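Local coordinates for protein lipopolysaccharide core heptose(I) kinase WaaP (Pseudomonas aeruginosa, PDB 6DFL) that phosphorylates the first heptose (HepI) of the lipopolysaccharide core with ATP, and also has protein-tyrosine kinase activity that includes autophosphorylation, at residues K140-V144 with G218-D223; A146-M150 with F182-V186. All blocks are in the same frame, centred on the assembly; numbering follows the deposited sequence.

Contact 1: residues K140-V144 with G218-D223; sequences KRALV and GLTRRD. With G9S (S-[2-({N-[(2S)-2-hydroxy-3,3-dimethyl-4-(phosphonooxy)butanoyl]-beta-alanyl}amino)ethyl] hexadecanethioate), chain C.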
loop_
_atom_site.group_PDB
_atom_site.type_symbol
_atom_site.label_atom_id
_atom_site.label_comp_id
_atom_site.label_asym_id
_atom_site.label_seq_id
_atom_site.Cartn_x
_atom_site.Cartn_y
_atom_site.Cartn_z
ATOM N N LYS A 140 -4.729 -3.860 11.771
ATOM C CA LYS A 140 -3.418 -3.458 11.289
ATOM C C LYS A 140 -2.955 -4.378 10.170
ATOM O O LYS A 140 -2.692 -3.935 9.047
ATOM C CB LYS A 140 -2.431 -3.461 12.451
ATOM C CG LYS A 140 -1.044 -3.012 12.095
ATOM C CD LYS A 140 -0.160 -3.182 13.299
ATOM C CE LYS A 140 1.237 -2.722 13.009
ATOM N NZ LYS A 140 2.122 -3.217 14.098
ATOM N N ARG A 141 -2.897 -5.682 10.447
ATOM C CA ARG A 141 -2.373 -6.623 9.461
ATOM C C ARG A 141 -3.230 -6.652 8.194
ATOM O O ARG A 141 -2.704 -6.736 7.080
ATOM C CB ARG A 141 -2.249 -8.003 10.097
ATOM C CG ARG A 141 -1.208 -8.051 11.223
ATOM C CD ARG A 141 -1.042 -9.481 11.743
ATOM N NE ARG A 141 -1.932 -9.793 12.857
ATOM C CZ ARG A 141 -1.545 -9.824 14.129
ATOM N NH1 ARG A 141 -0.285 -9.555 14.461
ATOM N NH2 ARG A 141 -2.425 -10.132 15.070
ATOM N N ALA A 142 -4.545 -6.523 8.335
ATOM C CA ALA A 142 -5.389 -6.456 7.148
ATOM C C ALA A 142 -5.039 -5.256 6.271
ATOM O O ALA A 142 -5.056 -5.368 5.037
ATOM C CB ALA A 142 -6.856 -6.409 7.558
ATOM N N LEU A 143 -4.715 -4.103 6.875
ATOM C CA LEU A 143 -4.329 -2.939 6.077
ATOM C C LEU A 143 -2.962 -3.137 5.433
ATOM O O LEU A 143 -2.792 -2.896 4.235
ATOM C CB LEU A 143 -4.343 -1.685 6.946
ATOM C CG LEU A 143 -5.749 -1.207 7.271
ATOM C CD1 LEU A 143 -5.735 -0.236 8.424
ATOM C CD2 LEU A 143 -6.360 -0.561 6.056
ATOM N N VAL A 144 -1.972 -3.584 6.214
ATOM C CA VAL A 144 -0.677 -3.938 5.642
ATOM C C VAL A 144 -0.867 -4.846 4.431
ATOM O O VAL A 144 -0.266 -4.632 3.371
ATOM C CB VAL A 144 0.215 -4.613 6.700
ATOM C CG1 VAL A 144 1.421 -5.230 6.027
ATOM C CG2 VAL A 144 0.644 -3.613 7.769
ATOM N N GLY A 218 5.068 1.753 13.840
ATOM C CA GLY A 218 5.163 0.568 14.673
ATOM C C GLY A 218 5.000 -0.742 13.927
ATOM O O GLY A 218 4.362 -1.672 14.438
ATOM N N LEU A 219 5.554 -0.844 12.726
ATOM C CA LEU A 219 5.555 -2.120 12.025
ATOM C C LEU A 219 6.599 -3.020 12.657
ATOM O O LEU A 219 7.794 -2.695 12.653
ATOM C CB LEU A 219 5.846 -1.935 10.538
ATOM C CG LEU A 219 4.866 -1.073 9.729
ATOM C CD1 LEU A 219 5.264 -0.977 8.276
ATOM C CD2 LEU A 219 3.446 -1.545 9.847
ATOM N N THR A 220 6.152 -4.166 13.181
ATOM C CA THR A 220 7.081 -5.179 13.645
ATOM C C THR A 220 7.853 -5.729 12.455
ATOM O O THR A 220 7.503 -5.493 11.296
ATOM C CB THR A 220 6.341 -6.309 14.363
ATOM O OG1 THR A 220 5.784 -7.218 13.394
ATOM C CG2 THR A 220 5.229 -5.733 15.245
ATOM N N ARG A 221 8.927 -6.471 12.748
ATOM C CA ARG A 221 9.606 -7.178 11.674
ATOM C C ARG A 221 8.640 -8.093 10.955
ATOM O O ARG A 221 8.771 -8.310 9.747
ATOM C CB ARG A 221 10.781 -7.990 12.206
ATOM C CG ARG A 221 11.932 -7.170 12.706
ATOM C CD ARG A 221 12.847 -8.044 13.508
ATOM N NE ARG A 221 13.469 -7.326 14.610
ATOM C CZ ARG A 221 13.714 -7.860 15.803
ATOM N NH1 ARG A 221 13.374 -9.120 16.057
ATOM N NH2 ARG A 221 14.289 -7.129 16.749
ATOM N N ARG A 222 7.641 -8.601 11.668
ATOM C CA ARG A 222 6.745 -9.571 11.062
ATOM C C ARG A 222 5.665 -8.896 10.233
ATOM O O ARG A 222 5.231 -9.453 9.217
ATOM C CB ARG A 222 6.151 -10.469 12.148
ATOM C CG ARG A 222 7.111 -11.573 12.543
ATOM C CD ARG A 222 6.994 -11.978 13.995
ATOM N NE ARG A 222 7.755 -11.066 14.837
ATOM C CZ ARG A 222 7.217 -10.198 15.677
ATOM N NH1 ARG A 222 8.014 -9.415 16.380
ATOM N NH2 ARG A 222 5.899 -10.124 15.819
ATOM N N ASP A 223 5.226 -7.700 10.628
ATOM C CA ASP A 223 4.352 -6.941 9.742
ATOM C C ASP A 223 5.033 -6.664 8.411
ATOM O O ASP A 223 4.365 -6.568 7.382
ATOM C CB ASP A 223 3.922 -5.634 10.402
ATOM C CG ASP A 223 3.245 -5.846 11.743
ATOM O OD1 ASP A 223 2.509 -6.858 11.912
ATOM O OD2 ASP A 223 3.450 -4.983 12.633
HETATM C C1 G9S C . 13.074 -8.878 7.657
HETATM C C2 G9S C . 13.911 -9.313 9.994
HETATM C C3 G9S C . 15.045 -9.267 11.006
HETATM C C4 G9S C . 16.279 -10.077 10.653
HETATM C C5 G9S C . 16.798 -11.649 8.610
HETATM C C6 G9S C . 15.785 -13.900 9.600
HETATM C C7 G9S C . 16.291 -15.104 10.357
HETATM C C8 G9S C . 14.667 -13.261 10.380
HETATM C C10 G9S C . 12.968 -6.163 5.450
HETATM C C11 G9S C . 13.464 -4.932 4.746
HETATM C C12 G9S C . 12.386 -3.968 4.308
HETATM C C13 G9S C . 10.977 -4.316 4.755
HETATM C C14 G9S C . 9.969 -4.628 3.640
HETATM C C15 G9S C . 9.005 -3.518 3.249
HETATM C C16 G9S C . 7.834 -3.246 4.163
HETATM N N2 G9S C . 14.132 -8.844 8.635
HETATM C C19 G9S C . 12.125 -7.707 7.657
HETATM C C20 G9S C . 15.283 -14.374 8.270
HETATM C C21 G9S C . 6.571 -2.644 3.556
HETATM C C22 G9S C . 5.694 -1.890 4.552
HETATM C C23 G9S C . 4.667 -0.930 4.027
HETATM C C24 G9S C . 3.231 -1.231 4.400
HETATM C C25 G9S C . 2.145 -0.199 4.122
HETATM C C26 G9S C . 0.854 -0.283 4.943
HETATM C C27 G9S C . 0.807 0.496 6.244
HETATM C C28 G9S C . -0.539 0.608 6.895
HETATM C C29 G9S C . -1.122 1.977 7.056
HETATM C C30 G9S C . 17.000 -12.932 9.429
HETATM N N3 G9S C . 16.476 -10.343 9.206
HETATM O O2 G9S C . 12.816 -9.759 10.322
HETATM O O3 G9S C . 12.819 -7.228 4.863
HETATM O O4 G9S C . 16.923 -11.707 7.390
HETATM O O5 G9S C . 17.613 -12.627 10.629
HETATM O O6 G9S C . 17.621 -15.452 10.136
HETATM O O8 G9S C . 19.564 -17.048 10.381
HETATM O O9 G9S C . 17.662 -17.654 8.858
HETATM P P1 G9S C . 18.071 -16.958 10.140
HETATM S S1 G9S C . 12.858 -6.136 7.221
#
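K140 reaches across from helix 137-156 to make a salt bridge with D223, its NZ lying 2.7 Å from D223 OD2, and the same ammonium donates to G218 O at 2.7 Å. The lysine can span the gap because its chain is fully extended, with CG anti to the backbone N (chi1 -178°). It meets D223 OD2 on the syn side, somewhat out of the carboxylate plane. From the opposite face T220 N donates to D223 OD2 at 2.9 Å, so OD2 is gripped by two donors. D223 OD1 in turn forms a salt bridge with R226 of its own helix.

The T220-D223 bond is half of a capping box. In the other half, T220 OG1 accepts from D223 N at 2.9 Å with an N-H...O angle of 160°; R222 N adds a weak, bent bond (126°). Threonine suits this N-cap because its short hydroxyl can bend back onto the amides of the first turn, and D223 completes the box while facing the lysine.

Next to these polar groups V144 supplies the apolar part. Its CG1 packs on D223 O at 3.5 Å, while CG2 passes L219 CD2. The second methyl of L219, CD1, lies 3.9 Å from C22 in the acyl chain of the bound hexadecanoyl-phosphopantetheine, and the CB of R221 is close to the ligand's amide oxygen O2. A second protein chain covers this region, its acidic side chains pairing with K140 and R222 and its backbone accepting from R141; with the phosphopantetheine thioester, this is consistent with an acyl carrier protein.

K140 therefore joins helix, cap and neighbouring chain at once, and its several acceptors should stabilise the buried positive charge.

Contact 2: residues A146-M150 with F182-V186; sequences AVARM and FRLSV
Helix 137-156 packs here on strand 184-186, in a place consistent with helix E of the protein kinase C-terminal lobe lying against the hairpin that follows the catalytic loop. The axes of helix 146-150 and strand 184-186 come within 9.8 Å and are inclined at 40°. Alternate strand residues L184 and V186 face the helix, and between them the selenium and terminal methyl of M150, present as selenomethionine, do most of the touching. Its SE rests 3.5 Å from L184 CB. A turn at the last torsion (chi3 67°) then swings M150 CE along the strand, where it lies 3.6 Å from V186 CG1 and close to V186 N. The V186 side chain is itself about 9 Å from that of D163, the active-site residue inferred by similarity. The long, flexible methionine chain suits a place where one residue must follow a strand across two positions.

One turn earlier A146 presents just a methyl group. A146 CB meets the edge of the F182 ring, near its plane, at 3.6 Å from CE2, and also abuts L184 CD1. L184 CD1 also lies 3.7 Å from V147 CG2, the two side chains crossing at about a right angle. Alanine's small size lets the ring edge approach the helix closely; the same ring edge, CE2 and CZ, also packs on A142 and L143 of this helix. V147 in addition packs on F169 of strand 169-172 and touches the bound acyl ligand.

S185, pointing away from the helix, has its OG hydrogen-bonded with H172 NE2. No hydrogen bond crosses between the two segments, so their cohesion comes from apolar packing and fit of shape, without directional bonds.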
loop_
_atom_site.group_PDB
_atom_site.type_symbol
_atom_site.label_atom_id
_atom_site.label_comp_id
_atom_site.label_asym_id
_atom_site.label_seq_id
_atom_site.Cartn_x
_atom_site.Cartn_y
_atom_site.Cartn_z
ATOM N N ALA A 146 -3.658 -5.443 2.620
ATOM C CA ALA A 146 -4.422 -4.828 1.545
ATOM C C ALA A 146 -3.545 -3.921 0.683
ATOM O O ALA A 146 -3.808 -3.757 -0.515
ATOM C CB ALA A 146 -5.598 -4.046 2.122
ATOM N N VAL A 147 -2.479 -3.353 1.248
ATOM C CA VAL A 147 -1.630 -2.509 0.416
ATOM C C VAL A 147 -0.668 -3.374 -0.370
ATOM O O VAL A 147 -0.412 -3.128 -1.555
ATOM C CB VAL A 147 -0.889 -1.455 1.262
ATOM C CG1 VAL A 147 0.017 -0.618 0.388
ATOM C CG2 VAL A 147 -1.895 -0.592 2.005
ATOM N N ALA A 148 -0.109 -4.386 0.292
ATOM C CA ALA A 148 0.673 -5.398 -0.409
ATOM C C ALA A 148 -0.064 -5.915 -1.641
ATOM O O ALA A 148 0.519 -6.005 -2.721
ATOM C CB ALA A 148 1.020 -6.523 0.548
ATOM N N ARG A 149 -1.371 -6.157 -1.534
ATOM C CA ARG A 149 -2.101 -6.663 -2.694
ATOM C C ARG A 149 -2.222 -5.619 -3.788
ATOM O O ARG A 149 -2.092 -5.933 -4.979
ATOM C CB ARG A 149 -3.490 -7.156 -2.288
ATOM C CG ARG A 149 -3.489 -8.553 -1.681
ATOM C CD ARG A 149 -4.902 -9.089 -1.491
ATOM N NE ARG A 149 -5.790 -8.155 -0.789
ATOM C CZ ARG A 149 -6.068 -8.212 0.513
ATOM N NH1 ARG A 149 -5.515 -9.167 1.266
ATOM N NH2 ARG A 149 -6.895 -7.315 1.061
HETATM N N MSE A 150 -2.496 -4.370 -3.416
HETATM C CA MSE A 150 -2.753 -3.364 -4.422
HETATM C C MSE A 150 -1.486 -3.030 -5.168
HETATM O O MSE A 150 -1.480 -2.956 -6.395
HETATM C CB MSE A 150 -3.341 -2.134 -3.791
HETATM C CG MSE A 150 -4.750 -2.324 -3.290
HETATM SE SE MSE A 150 -5.400 -0.595 -2.657
HETATM C CE MSE A 150 -5.475 0.397 -4.320
ATOM N N PHE A 182 -13.283 -3.210 4.832
ATOM C CA PHE A 182 -12.707 -1.902 4.527
ATOM C C PHE A 182 -12.218 -1.921 3.087
ATOM O O PHE A 182 -11.810 -2.968 2.578
ATOM C CB PHE A 182 -11.549 -1.548 5.467
ATOM C CG PHE A 182 -10.345 -2.434 5.313
ATOM C CD1 PHE A 182 -10.212 -3.585 6.077
ATOM C CD2 PHE A 182 -9.337 -2.112 4.419
ATOM C CE1 PHE A 182 -9.097 -4.410 5.951
ATOM C CE2 PHE A 182 -8.213 -2.938 4.280
ATOM C CZ PHE A 182 -8.097 -4.092 5.052
ATOM N N ARG A 183 -12.248 -0.759 2.432
ATOM C CA ARG A 183 -11.726 -0.668 1.076
ATOM C C ARG A 183 -10.752 0.495 0.943
ATOM O O ARG A 183 -10.945 1.565 1.533
ATOM C CB ARG A 183 -12.847 -0.533 0.044
ATOM C CG ARG A 183 -13.746 0.646 0.234
ATOM C CD ARG A 183 -14.896 0.585 -0.745
ATOM N NE ARG A 183 -15.731 1.773 -0.643
ATOM C CZ ARG A 183 -15.762 2.747 -1.543
ATOM N NH1 ARG A 183 -15.001 2.680 -2.632
ATOM N NH2 ARG A 183 -16.556 3.793 -1.353
ATOM N N LEU A 184 -9.696 0.259 0.174
ATOM C CA LEU A 184 -8.672 1.235 -0.124
ATOM C C LEU A 184 -8.837 1.733 -1.554
ATOM O O LEU A 184 -9.476 1.087 -2.384
ATOM C CB LEU A 184 -7.278 0.639 0.080
ATOM C CG LEU A 184 -6.970 0.215 1.516
ATOM C CD1 LEU A 184 -5.540 -0.249 1.655
ATOM C CD2 LEU A 184 -7.261 1.342 2.506
ATOM N N SER A 185 -8.307 2.934 -1.811
ATOM C CA SER A 185 -8.075 3.422 -3.161
ATOM C C SER A 185 -6.684 4.030 -3.211
ATOM O O SER A 185 -6.271 4.733 -2.278
ATOM C CB SER A 185 -9.104 4.463 -3.580
ATOM O OG SER A 185 -10.407 3.945 -3.489
ATOM N N VAL A 186 -5.959 3.743 -4.273
ATOM C CA VAL A 186 -4.685 4.408 -4.507
ATOM C C VAL A 186 -4.951 5.688 -5.292
ATOM O O VAL A 186 -5.773 5.708 -6.217
ATOM C CB VAL A 186 -3.705 3.485 -5.250
ATOM C CG1 VAL A 186 -4.324 2.970 -6.565
ATOM C CG2 VAL A 186 -2.365 4.213 -5.505
#

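Overall arrangement
Both contacts start on helix 137-156: residues 140-144 serve contact 1, and residues 146-150, six residues further along, serve contact 2. Following the chain, it passes D163, then strand 169-172, before strand 184-186 returns to close contact 2. The chain then passes through helix 200-212, and residues 218-223 come back to close contact 1, so the loop of contact 2 is nested inside that of contact 1. The contacts, their centres 14 Å apart, touch through L143 and L184. The shared helix thereby links the hairpin after the catalytic loop to the start of helix 221-232 and the acyl-ligand pocket.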